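Local structure of decapping nuclease RAI1 (Scheffersomyces stipitis, 5BTO) at residues I221-G226 / M230-E235; V109-Y114 / W346-I351; Y217-K222 / S252-L257. The protein hydrolyses NAD caps from the 5' ends of RNAs with the help of a divalent metal cation, and binds and stimulates the exoribonuclease RAT1. One frame throughout, in Å; residues are numbered along the deposited sequence.

Overall arrangement
Contacts 1 and 3 both use strand 216-225 and share I221 and K222; contact 1 pairs that strand with its hairpin partner 228-235, while contact 3 ties it to strand 254-261 of a second sheet. Contact 2 lies on the next strand over, 111-114, whose backbone bonds to L231 of contact 1, and carries the large sheet across to helix 333-350. The touching residues of contact 3 are all buried, whereas contacts 1 and 2 are only partly so. Their chemistry differs accordingly: backbone hydrogen bonds in contact 1, a small purely apolar touch in contact 2, away from the annotated sites, and buried hydroxyls and rings in contact 3, whose second segment contains metal-binding residues.

Contact 1: residues I221-G226 / M230-E235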
loop_
_atom_site.group_PDB
_atom_site.type_symbol
_atom_site.label_atom_id
_atom_site.label_comp_id
_atom_site.label_asym_id
_atom_site.label_seq_id
_atom_site.Cartn_x
_atom_site.Cartn_y
_atom_site.Cartn_z
ATOM N N ILE A 221 -11.676 27.237 3.971
ATOM C CA ILE A 221 -12.808 26.575 3.347
ATOM C C ILE A 221 -13.178 25.306 4.080
ATOM O O ILE A 221 -12.348 24.714 4.776
ATOM C CB ILE A 221 -12.498 26.202 1.869
ATOM C CG1 ILE A 221 -11.379 25.154 1.792
ATOM C CG2 ILE A 221 -12.093 27.448 1.076
ATOM C CD1 ILE A 221 -11.275 24.492 0.434
ATOM N N LYS A 222 -14.441 24.913 3.939
ATOM C CA LYS A 222 -14.876 23.585 4.353
ATOM C C LYS A 222 -14.954 22.733 3.103
ATOM O O LYS A 222 -15.461 23.169 2.066
ATOM C CB LYS A 222 -16.237 23.634 5.045
ATOM C CG LYS A 222 -16.178 23.991 6.512
ATOM C CD LYS A 222 -17.575 23.988 7.126
ATOM C CE LYS A 222 -18.376 22.763 6.699
ATOM N NZ LYS A 222 -17.954 21.497 7.367
ATOM N N THR A 223 -14.404 21.527 3.181
ATOM C CA THR A 223 -14.448 20.630 2.049
ATOM C C THR A 223 -14.392 19.207 2.576
ATOM O O THR A 223 -14.639 18.970 3.754
ATOM C CB THR A 223 -13.294 20.930 1.064
ATOM O OG1 THR A 223 -13.443 20.135 -0.117
ATOM C CG2 THR A 223 -11.944 20.682 1.719
ATOM N N GLY A 224 -14.079 18.258 1.717
ATOM C CA GLY A 224 -14.028 16.882 2.163
ATOM C C GLY A 224 -13.406 15.994 1.125
ATOM O O GLY A 224 -13.176 16.408 -0.007
ATOM N N ILE A 225 -13.119 14.766 1.532
ATOM C CA ILE A 225 -12.681 13.734 0.612
ATOM C C ILE A 225 -13.189 12.434 1.214
ATOM O O ILE A 225 -13.076 12.224 2.423
ATOM C CB ILE A 225 -11.144 13.720 0.422
ATOM C CG1 ILE A 225 -10.742 12.595 -0.527
ATOM C CG2 ILE A 225 -10.407 13.578 1.759
ATOM C CD1 ILE A 225 -10.179 13.069 -1.817
ATOM N N GLY A 226 -13.790 11.590 0.387
ATOM C CA GLY A 226 -14.467 10.408 0.893
ATOM C C GLY A 226 -15.446 10.779 1.994
ATOM O O GLY A 226 -16.307 11.644 1.799
ATOM N N MET A 230 -13.134 18.324 6.070
ATOM C CA MET A 230 -11.877 19.015 6.330
ATOM C C MET A 230 -12.020 20.528 6.237
ATOM O O MET A 230 -12.797 21.040 5.433
ATOM C CB MET A 230 -10.792 18.532 5.346
ATOM C CG MET A 230 -10.590 17.018 5.428
ATOM S SD MET A 230 -9.468 16.364 4.179
ATOM C CE MET A 230 -7.898 16.938 4.807
ATOM N N LEU A 231 -11.274 21.227 7.083
ATOM C CA LEU A 231 -11.149 22.676 6.999
ATOM C C LEU A 231 -9.756 22.923 6.431
ATOM O O LEU A 231 -8.762 22.416 6.977
ATOM C CB LEU A 231 -11.286 23.302 8.393
ATOM C CG LEU A 231 -11.442 24.821 8.476
ATOM C CD1 LEU A 231 -12.786 25.252 7.895
ATOM C CD2 LEU A 231 -11.320 25.345 9.897
ATOM N N LEU A 232 -9.675 23.638 5.310
ATOM C CA LEU A 232 -8.374 23.925 4.699
ATOM C C LEU A 232 -8.146 25.422 4.565
ATOM O O LEU A 232 -8.997 26.143 4.019
ATOM C CB LEU A 232 -8.271 23.334 3.288
ATOM C CG LEU A 232 -8.353 21.842 3.029
ATOM C CD1 LEU A 232 -8.035 21.556 1.546
ATOM C CD2 LEU A 232 -7.379 21.142 3.942
ATOM N N ALA A 233 -6.990 25.888 5.018
ATOM C CA ALA A 233 -6.612 27.291 4.837
ATOM C C ALA A 233 -5.619 27.397 3.673
ATOM O O ALA A 233 -4.674 26.604 3.583
ATOM C CB ALA A 233 -5.997 27.833 6.114
ATOM N N GLY A 234 -5.829 28.367 2.786
ATOM C CA GLY A 234 -4.947 28.528 1.650
ATOM C C GLY A 234 -4.848 29.952 1.144
ATOM O O GLY A 234 -5.858 30.648 1.040
ATOM N N GLU A 235 -3.634 30.382 0.812
ATOM C CA GLU A 235 -3.454 31.689 0.175
ATOM C C GLU A 235 -4.123 31.733 -1.190
ATOM O O GLU A 235 -4.060 30.773 -1.966
ATOM C CB GLU A 235 -1.974 32.063 0.032
ATOM C CG GLU A 235 -1.794 33.504 -0.479
ATOM C CD GLU A 235 -0.351 33.941 -0.623
ATOM O OE1 GLU A 235 0.548 33.135 -0.314
ATOM O OE2 GLU A 235 -0.118 35.100 -1.053
#
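I221 and L232 pair at the end of this antiparallel hairpin away from the turn: each backbone N bonds to the other's O at 2.9 Å. Beside these bonds, CG1 of I221 lies 3.9 Å from CB of L232. That methylene sits between the backbone N and the carbonyl carbon (chi1 65°), turned to the neighbouring strand. In the second hydrogen-bonded pair, T223 N bonds to M230 O nearly along the C=O axis, whereas M230 N reaches T223 O from above the carbonyl plane, 42° out of it. On the same face CG2 of T223 meets L232 CG at 4.0 Å. The opposite face carries the non-hydrogen-bonded pair K222 and L231. CD1 of L231 is tightly set, 3.2 Å from I221 O; K222 is the open side, partly exposed and offering only its CG, 3.9 Å from L231 CD1. Nearer the turn, CG2 of I225 lies alongside SD of M230. In the large mixed sheet of the PD-(D/E)XK nuclease fold, the hairpin's second strand ends at substrate-binding E235, whose O accepts a bond from R115. Y340 of helix 333-350 packs on I225 and M230, while the backbones of strand 111-114 and K27 bond to the hairpin's outer sides.

Contact 2: residues V109-Y114 / W346-I351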
loop_
_atom_site.group_PDB
_atom_site.type_symbol
_atom_site.label_atom_id
_atom_site.label_comp_id
_atom_site.label_asym_id
_atom_site.label_seq_id
_atom_site.Cartn_x
_atom_site.Cartn_y
_atom_site.Cartn_z
ATOM N N VAL A 109 -15.957 19.671 11.260
ATOM C CA VAL A 109 -15.016 18.927 10.417
ATOM C C VAL A 109 -14.221 17.924 11.237
ATOM O O VAL A 109 -14.217 17.976 12.473
ATOM C CB VAL A 109 -14.019 19.854 9.683
ATOM C CG1 VAL A 109 -14.759 20.851 8.794
ATOM C CG2 VAL A 109 -13.111 20.575 10.676
ATOM N N ASP A 110 -13.546 17.015 10.533
ATOM C CA ASP A 110 -12.703 16.006 11.161
ATOM C C ASP A 110 -11.251 16.449 11.228
ATOM O O ASP A 110 -10.519 16.063 12.143
ATOM C CB ASP A 110 -12.776 14.703 10.371
ATOM C CG ASP A 110 -14.178 14.145 10.296
ATOM O OD1 ASP A 110 -14.731 13.820 11.367
ATOM O OD2 ASP A 110 -14.729 14.017 9.180
ATOM N N ILE A 111 -10.827 17.238 10.240
ATOM C CA ILE A 111 -9.427 17.630 10.116
ATOM C C ILE A 111 -9.307 19.131 9.854
ATOM O O ILE A 111 -10.072 19.687 9.076
ATOM C CB ILE A 111 -8.736 16.875 8.950
ATOM C CG1 ILE A 111 -8.718 15.363 9.199
ATOM C CG2 ILE A 111 -7.307 17.391 8.733
ATOM C CD1 ILE A 111 -8.343 14.572 7.945
ATOM N N ILE A 112 -8.343 19.771 10.507
ATOM C CA ILE A 112 -8.094 21.205 10.340
ATOM C C ILE A 112 -6.628 21.374 9.941
ATOM O O ILE A 112 -5.740 20.947 10.670
ATOM C CB ILE A 112 -8.378 21.964 11.658
ATOM C CG1 ILE A 112 -9.880 21.938 11.962
ATOM C CG2 ILE A 112 -7.838 23.413 11.601
ATOM C CD1 ILE A 112 -10.239 22.289 13.406
ATOM N N THR A 113 -6.365 21.975 8.778
ATOM C CA THR A 113 -4.994 22.042 8.299
ATOM C C THR A 113 -4.833 23.075 7.198
ATOM O O THR A 113 -5.760 23.843 6.919
ATOM C CB THR A 113 -4.532 20.647 7.801
ATOM O OG1 THR A 113 -3.115 20.639 7.571
ATOM C CG2 THR A 113 -5.272 20.252 6.534
ATOM N N TYR A 114 -3.649 23.105 6.598
ATOM C CA TYR A 114 -3.349 24.020 5.496
ATOM C C TYR A 114 -3.342 23.299 4.146
ATOM O O TYR A 114 -2.875 22.164 4.018
ATOM C CB TYR A 114 -1.988 24.695 5.709
ATOM C CG TYR A 114 -2.025 25.925 6.585
ATOM C CD1 TYR A 114 -2.383 27.162 6.062
ATOM C CD2 TYR A 114 -1.684 25.859 7.924
ATOM C CE1 TYR A 114 -2.424 28.286 6.859
ATOM C CE2 TYR A 114 -1.722 26.988 8.732
ATOM C CZ TYR A 114 -2.087 28.200 8.191
ATOM O OH TYR A 114 -2.131 29.333 8.982
ATOM N N TRP A 346 -6.804 6.560 6.003
ATOM C CA TRP A 346 -5.892 5.838 6.879
ATOM C C TRP A 346 -5.601 6.633 8.156
ATOM O O TRP A 346 -5.656 6.090 9.260
ATOM C CB TRP A 346 -4.593 5.538 6.122
ATOM C CG TRP A 346 -3.617 4.639 6.813
ATOM C CD1 TRP A 346 -3.789 3.317 7.118
ATOM C CD2 TRP A 346 -2.289 4.980 7.227
ATOM N NE1 TRP A 346 -2.648 2.820 7.710
ATOM C CE2 TRP A 346 -1.712 3.818 7.786
ATOM C CE3 TRP A 346 -1.534 6.158 7.186
ATOM C CZ2 TRP A 346 -0.414 3.797 8.299
ATOM C CZ3 TRP A 346 -0.243 6.141 7.690
ATOM C CH2 TRP A 346 0.305 4.959 8.248
ATOM N N LEU A 347 -5.309 7.924 8.013
ATOM C CA LEU A 347 -5.013 8.734 9.191
ATOM C C LEU A 347 -6.187 8.742 10.145
ATOM O O LEU A 347 -6.007 8.603 11.355
ATOM C CB LEU A 347 -4.632 10.165 8.817
ATOM C CG LEU A 347 -3.323 10.298 8.041
ATOM C CD1 LEU A 347 -3.090 11.751 7.664
ATOM C CD2 LEU A 347 -2.153 9.754 8.858
ATOM N N LEU A 348 -7.393 8.908 9.607
ATOM C CA LEU A 348 -8.580 8.933 10.460
ATOM C C LEU A 348 -8.856 7.577 11.126
ATOM O O LEU A 348 -9.385 7.531 12.231
ATOM C CB LEU A 348 -9.801 9.451 9.698
ATOM C CG LEU A 348 -9.733 10.952 9.405
ATOM C CD1 LEU A 348 -10.849 11.390 8.456
ATOM C CD2 LEU A 348 -9.763 11.770 10.687
ATOM N N GLN A 349 -8.491 6.487 10.452
ATOM C CA GLN A 349 -8.661 5.144 10.999
ATOM C C GLN A 349 -7.632 4.808 12.076
ATOM O O GLN A 349 -7.940 4.099 13.045
ATOM C CB GLN A 349 -8.576 4.093 9.890
ATOM C CG GLN A 349 -9.820 3.966 9.025
ATOM C CD GLN A 349 -9.685 2.870 7.976
ATOM O OE1 GLN A 349 -8.739 2.082 8.009
ATOM N NE2 GLN A 349 -10.634 2.815 7.041
ATOM N N GLU A 350 -6.415 5.319 11.914
ATOM C CA GLU A 350 -5.291 4.895 12.756
ATOM C C GLU A 350 -4.993 5.796 13.959
ATOM O O GLU A 350 -4.320 5.371 14.900
ATOM C CB GLU A 350 -4.027 4.730 11.904
ATOM C CG GLU A 350 -4.155 3.670 10.821
ATOM C CD GLU A 350 -4.445 2.296 11.395
ATOM O OE1 GLU A 350 -3.984 2.003 12.521
ATOM O OE2 GLU A 350 -5.146 1.512 10.728
ATOM N N ILE A 351 -5.495 7.025 13.943
ATOM C CA ILE A 351 -5.267 7.938 15.059
ATOM C C ILE A 351 -6.542 8.038 15.890
ATOM O O ILE A 351 -7.528 8.573 15.423
ATOM C CB ILE A 351 -4.858 9.347 14.557
ATOM C CG1 ILE A 351 -3.558 9.269 13.751
ATOM C CG2 ILE A 351 -4.709 10.320 15.724
ATOM C CD1 ILE A 351 -3.144 10.571 13.102
#
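I111 and L348 cross obliquely, branch against branch, with the outer end of the isoleucine's long branch laid against the leucine fork. CD2 of L348 lies 4.0 Å from CG1 of I111, and the terminal CD1 of I111 rests 4.1 Å from both CG and CD1 of L348, so the leucine fork meets the last two carbons of the longer isoleucine branch. That branch stands beside its own backbone N, opposite the carbonyl carbon (chi1 -63°), and its second torsion extends it toward the helix. D110 adds a lighter touch, its CB 4.2 Å from CD2 of L348. The contact is a strand-to-helix packing in the PD-(D/E)XK nuclease fold of the RAI1 family: the start of strand 111-114, within the large mixed sheet, meets the last turn of helix 333-350. L348 also packs on L143 and A228, from the strands that flank 111-114 in the sheet. The carboxylate of D110 has partners outside the two segments: OD2 accepts the backbone N-H of K229 and OD1 makes a salt bridge with R353, just beyond the helix. Farther round the helix, W346 and E350 pack on L373 of strand 370-375, and W346 touches K45 of the second subunit.

Contact 3: residues Y217-K222 / S252-L257; sequences YISVIK and SHYMEL
Two beta sheets of the PD-(D/E)XK nuclease fold meet here: strand 216-225 of the large mixed sheet faces the beginning of strand 254-261, which a few residues on carries the metal-binding E256 and L257. The link is made by side chains, since even the nearest CA atoms, those of S219 and Y254, are 9.8 Å apart. Y217 and Y254 reach across the gap and cross at about a right angle. Their rings form an offset edge-to-face pair with planes at 79° and centroids 5.9 Å apart, the edge of Y217 turned to the face of Y254. CE2 of Y217 leads this edge, 3.8 Å from CZ of Y254. With CG anti to the backbone N (chi1 174°), the Y217 ring is carried out from its strand toward Y254. Its hydroxyl donates to that of Y254, which lies close to the plane of the Y217 ring. Y254 OH in turn bonds to OE1 of E28, the carboxylate oxygen that also hydrogen-bonds to S219 OG, so one acidic oxygen gathers hydroxyls from both segments. K48 NZ hydrogen-bonds to Y217 OH and more weakly to Y254 OH; this lysine probably offsets the charge of E28 in the buried network. A phenylalanine in place of Y254 would probably leave the Y217 hydroxyl without its acceptor and E28 OE1 with one bond fewer. M286 of helix 266-286 packs against S219, and Q282 and C283 of that helix lie against E256. S219 itself meets the Y254 ring at its edge, near the ring plane, with OG 3.9 Å from CE2, while the two tyrosine OH atoms, of Y217 and Y254, stand 2.7 Å apart.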
loop_
_atom_site.group_PDB
_atom_site.type_symbol
_atom_site.label_atom_id
_atom_site.label_comp_id
_atom_site.label_asym_id
_atom_site.label_seq_id
_atom_site.Cartn_x
_atom_site.Cartn_y
_atom_site.Cartn_z
ATOM N N TYR A 217 -3.388 36.950 1.434
ATOM C CA TYR A 217 -4.827 36.825 1.644
ATOM C C TYR A 217 -5.143 35.339 1.763
ATOM O O TYR A 217 -4.815 34.552 0.865
ATOM C CB TYR A 217 -5.592 37.452 0.473
ATOM C CG TYR A 217 -7.097 37.257 0.532
ATOM C CD1 TYR A 217 -7.872 37.951 1.452
ATOM C CD2 TYR A 217 -7.740 36.394 -0.339
ATOM C CE1 TYR A 217 -9.241 37.779 1.509
ATOM C CE2 TYR A 217 -9.116 36.217 -0.294
ATOM C CZ TYR A 217 -9.860 36.913 0.633
ATOM O OH TYR A 217 -11.223 36.748 0.677
ATOM N N ILE A 218 -5.737 34.939 2.884
ATOM C CA ILE A 218 -5.914 33.513 3.164
ATOM C C ILE A 218 -7.390 33.170 3.250
ATOM O O ILE A 218 -8.112 33.711 4.096
ATOM C CB ILE A 218 -5.252 33.102 4.501
ATOM C CG1 ILE A 218 -3.802 33.581 4.567
ATOM C CG2 ILE A 218 -5.339 31.574 4.716
ATOM C CD1 ILE A 218 -2.902 32.934 3.547
ATOM N N SER A 219 -7.833 32.287 2.362
ATOM C CA SER A 219 -9.195 31.785 2.387
ATOM C C SER A 219 -9.237 30.491 3.204
ATOM O O SER A 219 -8.367 29.630 3.075
ATOM C CB SER A 219 -9.691 31.528 0.959
ATOM O OG SER A 219 -10.949 30.867 0.949
ATOM N N VAL A 220 -10.245 30.357 4.051
ATOM C CA VAL A 220 -10.423 29.119 4.803
ATOM C C VAL A 220 -11.750 28.485 4.420
ATOM O O VAL A 220 -12.815 29.112 4.531
ATOM C CB VAL A 220 -10.363 29.344 6.325
ATOM C CG1 VAL A 220 -10.307 27.991 7.049
ATOM C CG2 VAL A 220 -9.152 30.189 6.679
ATOM N N ILE A 221 -11.676 27.237 3.971
ATOM C CA ILE A 221 -12.808 26.575 3.347
ATOM C C ILE A 221 -13.178 25.306 4.080
ATOM O O ILE A 221 -12.348 24.714 4.776
ATOM C CB ILE A 221 -12.498 26.202 1.869
ATOM C CG1 ILE A 221 -11.379 25.154 1.792
ATOM C CG2 ILE A 221 -12.093 27.448 1.076
ATOM C CD1 ILE A 221 -11.275 24.492 0.434
ATOM N N LYS A 222 -14.441 24.913 3.939
ATOM C CA LYS A 222 -14.876 23.585 4.353
ATOM C C LYS A 222 -14.954 22.733 3.103
ATOM O O LYS A 222 -15.461 23.169 2.066
ATOM C CB LYS A 222 -16.237 23.634 5.045
ATOM C CG LYS A 222 -16.178 23.991 6.512
ATOM C CD LYS A 222 -17.575 23.988 7.126
ATOM C CE LYS A 222 -18.376 22.763 6.699
ATOM N NZ LYS A 222 -17.954 21.497 7.367
ATOM N N SER A 252 -15.586 30.632 -6.376
ATOM C CA SER A 252 -15.667 30.616 -7.828
ATOM C C SER A 252 -15.184 31.921 -8.433
ATOM O O SER A 252 -15.014 32.005 -9.641
ATOM C CB SER A 252 -17.094 30.319 -8.293
ATOM O OG SER A 252 -17.960 31.417 -8.051
ATOM N N HIS A 253 -14.955 32.928 -7.587
ATOM C CA HIS A 253 -14.502 34.248 -8.046
ATOM C C HIS A 253 -13.002 34.485 -7.861
ATOM O O HIS A 253 -12.476 35.551 -8.209
ATOM C CB HIS A 253 -15.311 35.343 -7.351
ATOM C CG HIS A 253 -16.770 35.276 -7.655
ATOM N ND1 HIS A 253 -17.323 35.898 -8.756
ATOM C CD2 HIS A 253 -17.791 34.657 -7.017
ATOM C CE1 HIS A 253 -18.625 35.669 -8.777
ATOM N NE2 HIS A 253 -18.936 34.925 -7.730
ATOM N N TYR A 254 -12.311 33.480 -7.333
ATOM C CA TYR A 254 -10.875 33.573 -7.081
ATOM C C TYR A 254 -10.064 33.018 -8.251
ATOM O O TYR A 254 -10.565 32.239 -9.053
ATOM C CB TYR A 254 -10.497 32.771 -5.834
ATOM C CG TYR A 254 -10.999 33.322 -4.523
ATOM C CD1 TYR A 254 -11.246 34.680 -4.353
ATOM C CD2 TYR A 254 -11.194 32.479 -3.435
ATOM C CE1 TYR A 254 -11.693 35.171 -3.131
ATOM C CE2 TYR A 254 -11.638 32.962 -2.215
ATOM C CZ TYR A 254 -11.884 34.309 -2.069
ATOM O OH TYR A 254 -12.319 34.791 -0.860
ATOM N N MET A 255 -8.805 33.422 -8.336
ATOM C CA MET A 255 -7.929 32.947 -9.408
ATOM C C MET A 255 -6.502 32.849 -8.882
ATOM O O MET A 255 -6.090 33.630 -8.024
ATOM C CB MET A 255 -8.015 33.892 -10.630
ATOM C CG MET A 255 -7.350 33.346 -11.902
ATOM S SD MET A 255 -7.863 34.214 -13.414
ATOM C CE MET A 255 -7.392 35.872 -12.948
ATOM N N GLU A 256 -5.761 31.862 -9.376
ATOM C CA GLU A 256 -4.356 31.701 -9.047
ATOM C C GLU A 256 -3.491 32.347 -10.127
ATOM O O GLU A 256 -3.863 32.344 -11.299
ATOM C CB GLU A 256 -4.040 30.207 -8.965
ATOM C CG GLU A 256 -2.633 29.873 -8.534
ATOM C CD GLU A 256 -2.493 29.831 -7.029
ATOM O OE1 GLU A 256 -3.529 29.881 -6.336
ATOM O OE2 GLU A 256 -1.348 29.742 -6.539
ATOM N N LEU A 257 -2.344 32.891 -9.734
ATOM C CA LEU A 257 -1.396 33.497 -10.683
ATOM C C LEU A 257 -0.019 32.851 -10.538
ATOM O O LEU A 257 0.550 32.847 -9.453
ATOM C CB LEU A 257 -1.267 34.995 -10.411
ATOM C CG LEU A 257 -2.571 35.784 -10.486
ATOM C CD1 LEU A 257 -2.354 37.233 -10.087
ATOM C CD2 LEU A 257 -3.151 35.683 -11.887
#